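Local coordinates for sensor protein (Geobacter sulfurreducens, PDB 3H7M), which probably acts as a membrane-bound sensor histidine kinase that uses ATP to phosphorylate protein histidine, this chain being its sensor domain, which resembles periplasmic binding proteins, at residues Arg19-Tyr24 / Pro145-Ala150; Phe26-Gln29 / Pro33-Tyr36; Ala99-Arg104 / Pro168-Ile173; Ala110-Leu115 / Gly126-Tyr131. All blocks are in the same frame, centred on the assembly; numbering follows the deposited sequence.

Contact 1. Residues Arg19-Tyr24 / Pro145-Ala150; sequences RDYPPY and PTPADA
Thr146 OG1 has two bonds with Asp149, one of them weak, while the methyl of the same side chain leans on Asp20. Asp149 N gives Thr146 OG1 a bond of 2.9 Å at 157°, which makes Thr146 the N-cap of helix 147-155, and OG1 in turn donates weakly to Asp149 OD2. Asp149 OD1 is taken up by a salt bridge to Arg152. With OG1 set between the backbone N and the carbonyl carbon (chi1 71°), Thr146 CG2 falls beside the backbone N and faces the other segment, where it lies 3.9 Å from Asp20 CB. Next to it, the Pro147 ring crosses Tyr21 at about a right angle, its CG 3.9 Å from Tyr21 CE1. No direct hydrogen bond joins the segments. A water does so instead, donating to Asp20 O (2.9 Å) and accepting from Ala148 N (3.1 Å), an amide in the first turn of the helix. His123 lies against both Tyr21 and Pro147 and extends the patch. The contact thus sets the short strand 20-21, just after strand 13-18, against the capped start of helix 147-155, an arrangement consistent with the facing cleft walls of the two-lobed periplasmic-binding-protein fold.

Contact 2. Residues Phe26-Gln29 / Pro33-Tyr36; sequences FIDQ and PAGY
Phe26 lays its ring over Ala34 on the neighbouring strand of a beta hairpin. CB rises from the strand near Arg19 O, and with CG between the backbone N and the carbonyl carbon (chi1 62°) the ring swings across to residues 33-36. Phe26 CD2 comes within 3.6 Å of Ala34 O, its CE2 lies 3.8 Å from Gly35 CA, and its CE1 and CZ at the far end rest on the Ala34 methyl. That methyl makes a CH-pi contact, Ala34 CB standing 4.0 Å from the Phe26 ring centroid and 22° off its normal. In the backbone, Phe26 and Ala34 form an antiparallel hydrogen-bonded pair: Phe26 N donates to Ala34 O (2.9 Å), and Ala34 N returns a weak bond to Phe26 O (2.7 Å). Ile27 and Pro33, the adjacent non-hydrogen-bonded pair, turn to the other face of the sheet, toward Leu56. Gly35 has backbone angles that call for glycine, and a CB there would also come close to Phe26 CE2. An alanine in place of Phe26 would probably uncover the Ala34 methyl and Gly35 CA while sparing the backbone pairing. Polar bonding across the hairpin is thus left to the main chain, while the side chains meet by apolar contact.

Contact 3. Residues Ala99-Arg104 / Pro168-Ile173; sequences AIFARR and PGMYII
In the alpha/beta layering of this lobe, helix 166-175 packs on the sheet through Phe101, a residue of strand 87-103 that reaches Gly169, Met170 and Ile173. The short axes of 99-103 and 168-173 pass 10.6 Å apart and run nearly the same way, at 27°, and the phenylalanine spans that gap. Its CG, anti to the carbonyl carbon (chi1 -71°), sends the ring toward the helix, so that Phe101 CZ meets Gly169 CA at 3.7 Å. The lack of a side chain at Gly169 permits this approach, since a CB there would clash with CZ. Met170, bent at chi2 and chi3, brings its sulfur to the ring edge in a Met-aromatic contact: Met170 SD is 5.2 Å from the Phe101 centroid and 88° off the normal, practically in the ring plane. Leu151 and Leu154 of helix 147-155 also touch the ring, as does Val164 of the adjoining strand. A serine at Phe101 would probably leave the Met170 sulfur without its aromatic partner and open a gap beside Gly169. From one turn further along the helix, Ile173 CD1 comes obliquely to the ring, lying 3.9 Å from Phe101 CE1.

Contact 4. Residues Ala110-Leu115 / Gly126-Tyr131; sequences AGLEDL and GIMHEY
Leu112 sets one methyl, CD1, against both Tyr131 and Met128 of helix 127-133. Leu112 CD1 lies 3.7 Å from Tyr131 CE1, meeting the ring obliquely, and 4.2 Å from Met128 CE. Leu112 holds CG between the backbone N and the carbonyl carbon (chi1 43°), while an extended chi2 carries CD1 outward. Tyr131 takes another rotamer: CG stands opposite the backbone N (chi1 -178°), stretching the ring off the helix so that the two side chains cross at about a right angle. Met128 curls, all three of its torsions turning the same way, which brings CE to the Leu112 methyl. The contact is small and wholly apolar.

The turn that presents Leu112 is braced by Asp114, whose OD1 accepts from Ala110 N (3.2 Å) on the anti side of the carboxylate, somewhat out of its plane. Glu113 folds back until its OE2 is 2.8 Å from Asp114 OD2, a closeness of two acceptors that might raise the proton affinity of one acid. On the helix side, Gly126 O accepts from both His129 N and Glu130 N, closing the first turn. Tyr131 also makes a cation-pi contact with Arg135. Strand 181-198 lies alongside both partners, its Ile188 touching Leu112 and its Ala189 touching Met128, while His98 of strand 87-103 adjoins Met128.

Along the chain, contact 1 opens first and encloses contacts 2 and 4, while contact 3 closes last and overlaps it in sequence. Contacts 1 and 2 have centres about 11 Å apart and share the small sheet of strands 20-21, 25-27 and 33-34; a probable hydrogen bond joins Pro23 O to Tyr36 N. Contact 1 also meets contact 3, about 12 Å away between centres, where Ala148 packs on Ile172. Ile100 links contact 3 to contact 4 by touching Gly111, Leu112 and Leu115. Contacts 2 and 4, about 28 Å apart between centres, lie on opposite sides of the chain's centre. The series thus runs from one lobe, across the interface, into the other.

Contact 1. Residues Arg19-Tyr24 / Pro145-Ala150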
loop_
_atom_site.group_PDB
_atom_site.type_symbol
_atom_site.label_atom_id
_atom_site.label_comp_id
_atom_site.label_asym_id
_atom_site.label_seq_id
_atom_site.Cartn_x
_atom_site.Cartn_y
_atom_site.Cartn_z
ATOM N N ARG A 19 -3.512 6.426 -6.121
ATOM C CA ARG A 19 -2.797 7.477 -6.840
ATOM C C ARG A 19 -1.732 8.141 -5.951
ATOM O O ARG A 19 -0.844 8.839 -6.455
ATOM C CB ARG A 19 -3.800 8.513 -7.376
ATOM C CG ARG A 19 -3.894 9.812 -6.594
ATOM C CD ARG A 19 -5.157 10.636 -6.942
ATOM N NE ARG A 19 -5.201 11.158 -8.311
ATOM C CZ ARG A 19 -4.264 11.923 -8.878
ATOM N NH1 ARG A 19 -3.164 12.279 -8.212
ATOM N NH2 ARG A 19 -4.437 12.350 -10.123
ATOM N N ASP A 20 -1.799 7.877 -4.641
ATOM C CA ASP A 20 -0.862 8.446 -3.662
ATOM C C ASP A 20 -0.265 7.470 -2.636
ATOM O O ASP A 20 -0.465 7.641 -1.428
ATOM C CB ASP A 20 -1.542 9.572 -2.882
ATOM C CG ASP A 20 -1.686 10.834 -3.690
ATOM O OD1 ASP A 20 -0.650 11.377 -4.124
ATOM O OD2 ASP A 20 -2.831 11.287 -3.892
ATOM N N TYR A 21 0.481 6.470 -3.101
ATOM C CA TYR A 21 1.081 5.506 -2.190
ATOM C C TYR A 21 2.530 5.190 -2.597
ATOM O O TYR A 21 2.873 4.040 -2.855
ATOM C CB TYR A 21 0.243 4.209 -2.171
ATOM C CG TYR A 21 0.240 3.480 -0.839
ATOM C CD1 TYR A 21 -0.460 4.001 0.250
ATOM C CD2 TYR A 21 0.974 2.295 -0.653
ATOM C CE1 TYR A 21 -0.435 3.378 1.495
ATOM C CE2 TYR A 21 1.015 1.663 0.593
ATOM C CZ TYR A 21 0.303 2.217 1.667
ATOM O OH TYR A 21 0.325 1.639 2.920
ATOM N N PRO A 22 3.398 6.211 -2.668
ATOM C CA PRO A 22 4.790 5.974 -3.046
ATOM C C PRO A 22 5.546 5.276 -1.944
ATOM O O PRO A 22 5.236 5.420 -0.776
ATOM C CB PRO A 22 5.320 7.383 -3.295
ATOM C CG PRO A 22 4.564 8.179 -2.290
ATOM C CD PRO A 22 3.160 7.653 -2.492
ATOM N N PRO A 23 6.566 4.508 -2.301
ATOM C CA PRO A 23 7.070 4.240 -3.644
ATOM C C PRO A 23 6.400 3.059 -4.344
ATOM O O PRO A 23 6.875 2.636 -5.393
ATOM C CB PRO A 23 8.527 3.954 -3.372
ATOM C CG PRO A 23 8.430 3.127 -2.150
ATOM C CD PRO A 23 7.463 3.919 -1.297
ATOM N N TYR A 24 5.318 2.523 -3.775
ATOM C CA TYR A 24 4.650 1.381 -4.387
ATOM C C TYR A 24 3.894 1.743 -5.638
ATOM O O TYR A 24 4.051 1.091 -6.670
ATOM C CB TYR A 24 3.710 0.703 -3.395
ATOM C CG TYR A 24 4.452 0.160 -2.194
ATOM C CD1 TYR A 24 5.503 -0.722 -2.352
ATOM C CD2 TYR A 24 4.147 0.588 -0.907
ATOM C CE1 TYR A 24 6.246 -1.168 -1.257
ATOM C CE2 TYR A 24 4.887 0.152 0.191
ATOM C CZ TYR A 24 5.929 -0.722 0.008
ATOM O OH TYR A 24 6.645 -1.164 1.103
ATOM N N PRO A 145 -7.197 10.741 4.075
ATOM C CA PRO A 145 -7.306 10.208 2.715
ATOM C C PRO A 145 -6.021 9.525 2.253
ATOM O O PRO A 145 -6.052 8.607 1.439
ATOM C CB PRO A 145 -7.618 11.446 1.889
ATOM C CG PRO A 145 -8.283 12.364 2.873
ATOM C CD PRO A 145 -7.458 12.187 4.098
ATOM N N THR A 146 -4.881 9.980 2.767
ATOM C CA THR A 146 -3.606 9.372 2.381
ATOM C C THR A 146 -2.705 9.313 3.573
ATOM O O THR A 146 -2.872 10.062 4.526
ATOM C CB THR A 146 -2.838 10.208 1.342
ATOM O OG1 THR A 146 -2.337 11.402 1.979
ATOM C CG2 THR A 146 -3.747 10.572 0.143
ATOM N N PRO A 147 -1.717 8.423 3.536
ATOM C CA PRO A 147 -0.815 8.362 4.685
ATOM C C PRO A 147 -0.020 9.676 4.836
ATOM O O PRO A 147 0.279 10.106 5.953
ATOM C CB PRO A 147 0.075 7.159 4.375
ATOM C CG PRO A 147 -0.035 6.987 2.883
ATOM C CD PRO A 147 -1.447 7.350 2.567
ATOM N N ALA A 148 0.303 10.312 3.709
ATOM C CA ALA A 148 1.053 11.562 3.731
ATOM C C ALA A 148 0.237 12.620 4.479
ATOM O O ALA A 148 0.796 13.411 5.244
ATOM C CB ALA A 148 1.370 12.023 2.303
ATOM N N ASP A 149 -1.080 12.631 4.275
ATOM C CA ASP A 149 -1.911 13.592 4.993
ATOM C C ASP A 149 -1.813 13.311 6.477
ATOM O O ASP A 149 -1.854 14.221 7.300
ATOM C CB ASP A 149 -3.360 13.524 4.547
ATOM C CG ASP A 149 -3.606 14.356 3.328
ATOM O OD1 ASP A 149 -2.999 15.448 3.258
ATOM O OD2 ASP A 149 -4.397 13.943 2.455
ATOM N N ALA A 150 -1.659 12.046 6.825
ATOM C CA ALA A 150 -1.513 11.726 8.228
ATOM C C ALA A 150 -0.213 12.357 8.734
ATOM O O ALA A 150 -0.189 12.990 9.782
ATOM C CB ALA A 150 -1.461 10.221 8.428
HETATM O O HOH W 1 0.110 9.644 0.659
#

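Contact 2. Residues Phe26-Gln29 / Pro33-Tyr36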
loop_
_atom_site.group_PDB
_atom_site.type_symbol
_atom_site.label_atom_id
_atom_site.label_comp_id
_atom_site.label_asym_id
_atom_site.label_seq_id
_atom_site.Cartn_x
_atom_site.Cartn_y
_atom_site.Cartn_z
ATOM N N PHE A 26 1.939 5.433 -7.621
ATOM C CA PHE A 26 1.558 6.829 -7.586
ATOM C C PHE A 26 1.645 7.486 -8.950
ATOM O O PHE A 26 2.448 7.090 -9.802
ATOM C CB PHE A 26 2.461 7.596 -6.611
ATOM C CG PHE A 26 3.913 7.587 -6.994
ATOM C CD1 PHE A 26 4.461 8.632 -7.727
ATOM C CD2 PHE A 26 4.737 6.513 -6.639
ATOM C CE1 PHE A 26 5.827 8.619 -8.115
ATOM C CE2 PHE A 26 6.106 6.476 -7.015
ATOM C CZ PHE A 26 6.647 7.531 -7.754
ATOM N N ILE A 27 0.801 8.493 -9.146
ATOM C CA ILE A 27 0.811 9.267 -10.374
ATOM C C ILE A 27 1.926 10.264 -10.114
ATOM O O ILE A 27 1.899 10.950 -9.092
ATOM C CB ILE A 27 -0.515 10.027 -10.568
ATOM C CG1 ILE A 27 -1.633 9.039 -10.906
ATOM C CG2 ILE A 27 -0.354 11.070 -11.647
ATOM C CD1 ILE A 27 -2.983 9.683 -11.132
ATOM N N ASP A 28 2.914 10.332 -11.003
ATOM C CA ASP A 28 4.032 11.245 -10.800
ATOM C C ASP A 28 3.779 12.672 -11.300
ATOM O O ASP A 28 2.737 12.972 -11.895
ATOM C CB ASP A 28 5.321 10.685 -11.432
ATOM C CG ASP A 28 5.262 10.588 -12.967
ATOM O OD1 ASP A 28 4.316 11.120 -13.589
ATOM O OD2 ASP A 28 6.192 9.986 -13.554
ATOM N N GLN A 29 4.742 13.546 -11.037
ATOM C CA GLN A 29 4.656 14.947 -11.418
ATOM C C GLN A 29 4.248 15.127 -12.875
ATOM O O GLN A 29 3.537 16.078 -13.208
ATOM C CB GLN A 29 5.997 15.652 -11.156
ATOM C CG GLN A 29 7.145 15.261 -12.099
ATOM C CD GLN A 29 7.626 13.821 -11.925
ATOM O OE1 GLN A 29 8.441 13.329 -12.710
ATOM N NE2 GLN A 29 7.129 13.145 -10.892
ATOM N N PRO A 33 1.644 7.009 -14.281
ATOM C CA PRO A 33 1.529 5.954 -13.275
ATOM C C PRO A 33 2.984 5.582 -13.003
ATOM O O PRO A 33 3.756 5.418 -13.939
ATOM C CB PRO A 33 0.798 4.848 -14.023
ATOM C CG PRO A 33 0.048 5.568 -15.104
ATOM C CD PRO A 33 1.062 6.566 -15.559
ATOM N N ALA A 34 3.362 5.456 -11.741
ATOM C CA ALA A 34 4.747 5.151 -11.404
ATOM C C ALA A 34 4.881 4.339 -10.123
ATOM O O ALA A 34 3.940 4.217 -9.328
ATOM C CB ALA A 34 5.547 6.474 -11.255
ATOM N N GLY A 35 6.073 3.797 -9.921
ATOM C CA GLY A 35 6.322 3.040 -8.714
ATOM C C GLY A 35 6.616 1.574 -8.888
ATOM O O GLY A 35 6.461 1.021 -9.988
ATOM N N TYR A 36 7.053 0.965 -7.785
ATOM C CA TYR A 36 7.379 -0.449 -7.699
ATOM C C TYR A 36 6.238 -1.311 -8.286
ATOM O O TYR A 36 6.475 -2.131 -9.157
ATOM C CB TYR A 36 7.622 -0.804 -6.223
ATOM C CG TYR A 36 7.786 -2.274 -5.902
ATOM C CD1 TYR A 36 6.792 -2.974 -5.198
ATOM C CD2 TYR A 36 8.953 -2.961 -6.259
ATOM C CE1 TYR A 36 6.975 -4.345 -4.843
ATOM C CE2 TYR A 36 9.141 -4.312 -5.918
ATOM C CZ TYR A 36 8.152 -4.997 -5.203
ATOM O OH TYR A 36 8.368 -6.311 -4.806
#

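Contact 3. Residues Ala99-Arg104 / Pro168-Ile173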
loop_
_atom_site.group_PDB
_atom_site.type_symbol
_atom_site.label_atom_id
_atom_site.label_comp_id
_atom_site.label_asym_id
_atom_site.label_seq_id
_atom_site.Cartn_x
_atom_site.Cartn_y
_atom_site.Cartn_z
ATOM N N ALA A 99 4.887 1.566 11.179
ATOM C CA ALA A 99 5.729 2.216 12.150
ATOM C C ALA A 99 4.971 3.342 12.794
ATOM O O ALA A 99 3.970 3.823 12.256
ATOM C CB ALA A 99 6.972 2.740 11.479
ATOM N N ILE A 100 5.415 3.709 13.984
ATOM C CA ILE A 100 4.818 4.833 14.665
ATOM C C ILE A 100 5.793 5.992 14.438
ATOM O O ILE A 100 7.006 5.885 14.663
ATOM C CB ILE A 100 4.655 4.587 16.164
ATOM C CG1 ILE A 100 3.600 3.502 16.403
ATOM C CG2 ILE A 100 4.249 5.892 16.849
ATOM C CD1 ILE A 100 3.547 3.036 17.855
ATOM N N PHE A 101 5.228 7.084 13.971
ATOM C CA PHE A 101 5.948 8.307 13.661
ATOM C C PHE A 101 5.570 9.390 14.683
ATOM O O PHE A 101 4.422 9.444 15.157
ATOM C CB PHE A 101 5.549 8.777 12.250
ATOM C CG PHE A 101 6.096 7.913 11.145
ATOM C CD1 PHE A 101 7.372 8.144 10.630
ATOM C CD2 PHE A 101 5.345 6.857 10.628
ATOM C CE1 PHE A 101 7.890 7.344 9.623
ATOM C CE2 PHE A 101 5.862 6.055 9.618
ATOM C CZ PHE A 101 7.138 6.301 9.116
ATOM N N ALA A 102 6.531 10.256 14.988
ATOM C CA ALA A 102 6.326 11.356 15.927
ATOM C C ALA A 102 7.283 12.502 15.616
ATOM O O ALA A 102 8.299 12.293 14.952
ATOM C CB ALA A 102 6.581 10.870 17.351
ATOM N N ARG A 103 6.973 13.701 16.117
ATOM C CA ARG A 103 7.867 14.840 15.938
ATOM C C ARG A 103 9.024 14.524 16.867
ATOM O O ARG A 103 8.815 13.872 17.888
ATOM C CB ARG A 103 7.182 16.146 16.324
ATOM C CG ARG A 103 5.987 16.471 15.443
ATOM C CD ARG A 103 5.358 17.814 15.792
ATOM N NE ARG A 103 4.901 17.830 17.174
ATOM C CZ ARG A 103 3.745 17.327 17.597
ATOM N NH1 ARG A 103 2.893 16.763 16.744
ATOM N NH2 ARG A 103 3.450 17.383 18.887
ATOM N N ARG A 104 10.237 14.938 16.488
ATOM C CA ARG A 104 11.457 14.682 17.266
ATOM C C ARG A 104 11.389 15.076 18.726
ATOM O O ARG A 104 11.812 14.326 19.606
ATOM C CB ARG A 104 12.650 15.405 16.653
ATOM C CG ARG A 104 13.206 14.725 15.457
ATOM C CD ARG A 104 14.439 15.430 14.932
ATOM N NE ARG A 104 14.920 14.735 13.746
ATOM C CZ ARG A 104 14.183 14.552 12.655
ATOM N NH1 ARG A 104 12.942 15.020 12.611
ATOM N NH2 ARG A 104 14.674 13.885 11.615
ATOM N N PRO A 168 6.677 3.925 2.863
ATOM C CA PRO A 168 6.017 5.105 2.306
ATOM C C PRO A 168 6.274 6.317 3.231
ATOM O O PRO A 168 6.415 7.458 2.779
ATOM C CB PRO A 168 4.559 4.696 2.294
ATOM C CG PRO A 168 4.665 3.177 1.966
ATOM C CD PRO A 168 5.792 2.743 2.873
ATOM N N GLY A 169 6.343 6.038 4.527
ATOM C CA GLY A 169 6.569 7.068 5.516
ATOM C C GLY A 169 7.855 7.798 5.241
ATOM O O GLY A 169 7.865 9.016 5.112
ATOM N N MET A 170 8.942 7.048 5.156
ATOM C CA MET A 170 10.230 7.636 4.863
ATOM C C MET A 170 10.212 8.354 3.519
ATOM O O MET A 170 10.702 9.465 3.411
ATOM C CB MET A 170 11.298 6.558 4.878
ATOM C CG MET A 170 11.346 5.796 6.207
ATOM S SD MET A 170 11.200 6.926 7.642
ATOM C CE MET A 170 12.867 7.542 7.793
ATOM N N TYR A 171 9.636 7.742 2.493
ATOM C CA TYR A 171 9.607 8.411 1.197
ATOM C C TYR A 171 8.849 9.700 1.275
ATOM O O TYR A 171 9.223 10.689 0.661
ATOM C CB TYR A 171 8.976 7.544 0.112
ATOM C CG TYR A 171 9.955 6.552 -0.470
ATOM C CD1 TYR A 171 10.322 5.405 0.233
ATOM C CD2 TYR A 171 10.543 6.774 -1.716
ATOM C CE1 TYR A 171 11.254 4.494 -0.295
ATOM C CE2 TYR A 171 11.473 5.873 -2.250
ATOM C CZ TYR A 171 11.821 4.737 -1.536
ATOM O OH TYR A 171 12.734 3.853 -2.064
ATOM N N ILE A 172 7.773 9.691 2.042
ATOM C CA ILE A 172 6.964 10.876 2.167
ATOM C C ILE A 172 7.676 11.969 2.955
ATOM O O ILE A 172 7.565 13.146 2.639
ATOM C CB ILE A 172 5.628 10.537 2.840
ATOM C CG1 ILE A 172 4.752 9.752 1.860
ATOM C CG2 ILE A 172 4.918 11.798 3.245
ATOM C CD1 ILE A 172 3.529 9.091 2.494
ATOM N N ILE A 173 8.419 11.565 3.974
ATOM C CA ILE A 173 9.102 12.519 4.803
ATOM C C ILE A 173 10.091 13.284 3.958
ATOM O O ILE A 173 10.244 14.496 4.115
ATOM C CB ILE A 173 9.812 11.820 5.974
ATOM C CG1 ILE A 173 8.798 11.519 7.074
ATOM C CG2 ILE A 173 10.912 12.698 6.526
ATOM C CD1 ILE A 173 9.380 10.705 8.204
#

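Contact 4. Residues Ala110-Leu115 / Gly126-Tyr131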
loop_
_atom_site.group_PDB
_atom_site.type_symbol
_atom_site.label_atom_id
_atom_site.label_comp_id
_atom_site.label_asym_id
_atom_site.label_seq_id
_atom_site.Cartn_x
_atom_site.Cartn_y
_atom_site.Cartn_z
ATOM N N ALA A 110 7.189 3.190 22.493
ATOM C CA ALA A 110 7.878 1.966 22.102
ATOM C C ALA A 110 6.939 0.934 21.473
ATOM O O ALA A 110 7.379 -0.106 20.973
ATOM C CB ALA A 110 8.596 1.369 23.306
ATOM N N GLY A 111 5.645 1.228 21.492
ATOM C CA GLY A 111 4.678 0.315 20.918
ATOM C C GLY A 111 3.329 0.990 20.807
ATOM O O GLY A 111 3.094 2.032 21.422
ATOM N N LEU A 112 2.427 0.393 20.041
ATOM C CA LEU A 112 1.119 0.983 19.845
ATOM C C LEU A 112 0.206 0.983 21.064
ATOM O O LEU A 112 -0.836 1.636 21.064
ATOM C CB LEU A 112 0.435 0.336 18.637
ATOM C CG LEU A 112 0.503 -1.176 18.449
ATOM C CD1 LEU A 112 -0.178 -1.489 17.119
ATOM C CD2 LEU A 112 1.957 -1.699 18.460
ATOM N N GLU A 113 0.591 0.277 22.117
ATOM C CA GLU A 113 -0.233 0.291 23.316
ATOM C C GLU A 113 -0.028 1.642 23.996
ATOM O O GLU A 113 -0.929 2.168 24.662
ATOM C CB GLU A 113 0.163 -0.844 24.262
ATOM C CG GLU A 113 1.596 -0.805 24.756
ATOM C CD GLU A 113 2.608 -0.859 23.629
ATOM O OE1 GLU A 113 2.396 -1.634 22.666
ATOM O OE2 GLU A 113 3.623 -0.132 23.718
ATOM N N ASP A 114 1.165 2.205 23.804
ATOM C CA ASP A 114 1.517 3.497 24.385
ATOM C C ASP A 114 0.750 4.628 23.715
ATOM O O ASP A 114 0.854 5.787 24.119
ATOM C CB ASP A 114 3.020 3.747 24.255
ATOM C CG ASP A 114 3.847 2.708 24.986
ATOM O OD1 ASP A 114 5.093 2.735 24.866
ATOM O OD2 ASP A 114 3.248 1.864 25.685
ATOM N N LEU A 115 -0.031 4.282 22.699
ATOM C CA LEU A 115 -0.826 5.263 21.970
ATOM C C LEU A 115 -2.243 5.398 22.499
ATOM O O LEU A 115 -3.032 6.194 21.982
ATOM C CB LEU A 115 -0.876 4.898 20.483
ATOM C CG LEU A 115 0.263 5.411 19.580
ATOM C CD1 LEU A 115 1.646 5.149 20.205
ATOM C CD2 LEU A 115 0.152 4.743 18.218
ATOM N N GLY A 126 -7.163 1.635 6.234
ATOM C CA GLY A 126 -6.069 0.747 5.889
ATOM C C GLY A 126 -6.013 -0.320 6.963
ATOM O O GLY A 126 -6.727 -0.222 7.968
ATOM N N ILE A 127 -5.166 -1.326 6.780
ATOM C CA ILE A 127 -5.055 -2.401 7.755
ATOM C C ILE A 127 -4.916 -1.888 9.190
ATOM O O ILE A 127 -5.413 -2.515 10.133
ATOM C CB ILE A 127 -3.855 -3.352 7.394
ATOM C CG1 ILE A 127 -4.355 -4.743 6.996
ATOM C CG2 ILE A 127 -2.963 -3.576 8.599
ATOM C CD1 ILE A 127 -5.412 -4.763 5.931
ATOM N N MET A 128 -4.259 -0.748 9.379
ATOM C CA MET A 128 -4.079 -0.249 10.737
ATOM C C MET A 128 -5.301 0.459 11.288
ATOM O O MET A 128 -5.492 0.546 12.500
ATOM C CB MET A 128 -2.870 0.663 10.797
ATOM C CG MET A 128 -1.562 -0.112 10.802
ATOM S SD MET A 128 -1.317 -1.109 12.312
ATOM C CE MET A 128 -1.817 0.063 13.544
ATOM N N HIS A 129 -6.130 0.974 10.396
ATOM C CA HIS A 129 -7.331 1.639 10.839
ATOM C C HIS A 129 -8.134 0.504 11.482
ATOM O O HIS A 129 -8.347 0.478 12.706
ATOM C CB HIS A 129 -8.068 2.238 9.636
ATOM C CG HIS A 129 -9.347 2.926 10.000
ATOM N ND1 HIS A 129 -10.223 3.420 9.054
ATOM C CD2 HIS A 129 -9.909 3.182 11.209
ATOM C CE1 HIS A 129 -11.270 3.952 9.664
ATOM N NE2 HIS A 129 -11.104 3.821 10.970
ATOM N N GLU A 130 -8.541 -0.455 10.654
ATOM C CA GLU A 130 -9.293 -1.612 11.135
ATOM C C GLU A 130 -8.642 -2.195 12.386
ATOM O O GLU A 130 -9.306 -2.417 13.402
ATOM C CB GLU A 130 -9.352 -2.697 10.059
ATOM C CG GLU A 130 -10.133 -2.325 8.813
ATOM C CD GLU A 130 -9.941 -3.336 7.693
ATOM O OE1 GLU A 130 -9.983 -4.553 7.979
ATOM O OE2 GLU A 130 -9.756 -2.918 6.529
ATOM N N TYR A 131 -7.335 -2.414 12.322
ATOM C CA TYR A 131 -6.631 -2.999 13.451
ATOM C C TYR A 131 -6.694 -2.227 14.761
ATOM O O TYR A 131 -6.754 -2.825 15.830
ATOM C CB TYR A 131 -5.172 -3.259 13.077
ATOM C CG TYR A 131 -4.363 -3.907 14.183
ATOM C CD1 TYR A 131 -3.744 -3.138 15.179
ATOM C CD2 TYR A 131 -4.207 -5.299 14.234
ATOM C CE1 TYR A 131 -2.983 -3.744 16.193
ATOM C CE2 TYR A 131 -3.455 -5.914 15.241
ATOM C CZ TYR A 131 -2.848 -5.134 16.209
ATOM O OH TYR A 131 -2.100 -5.750 17.177
#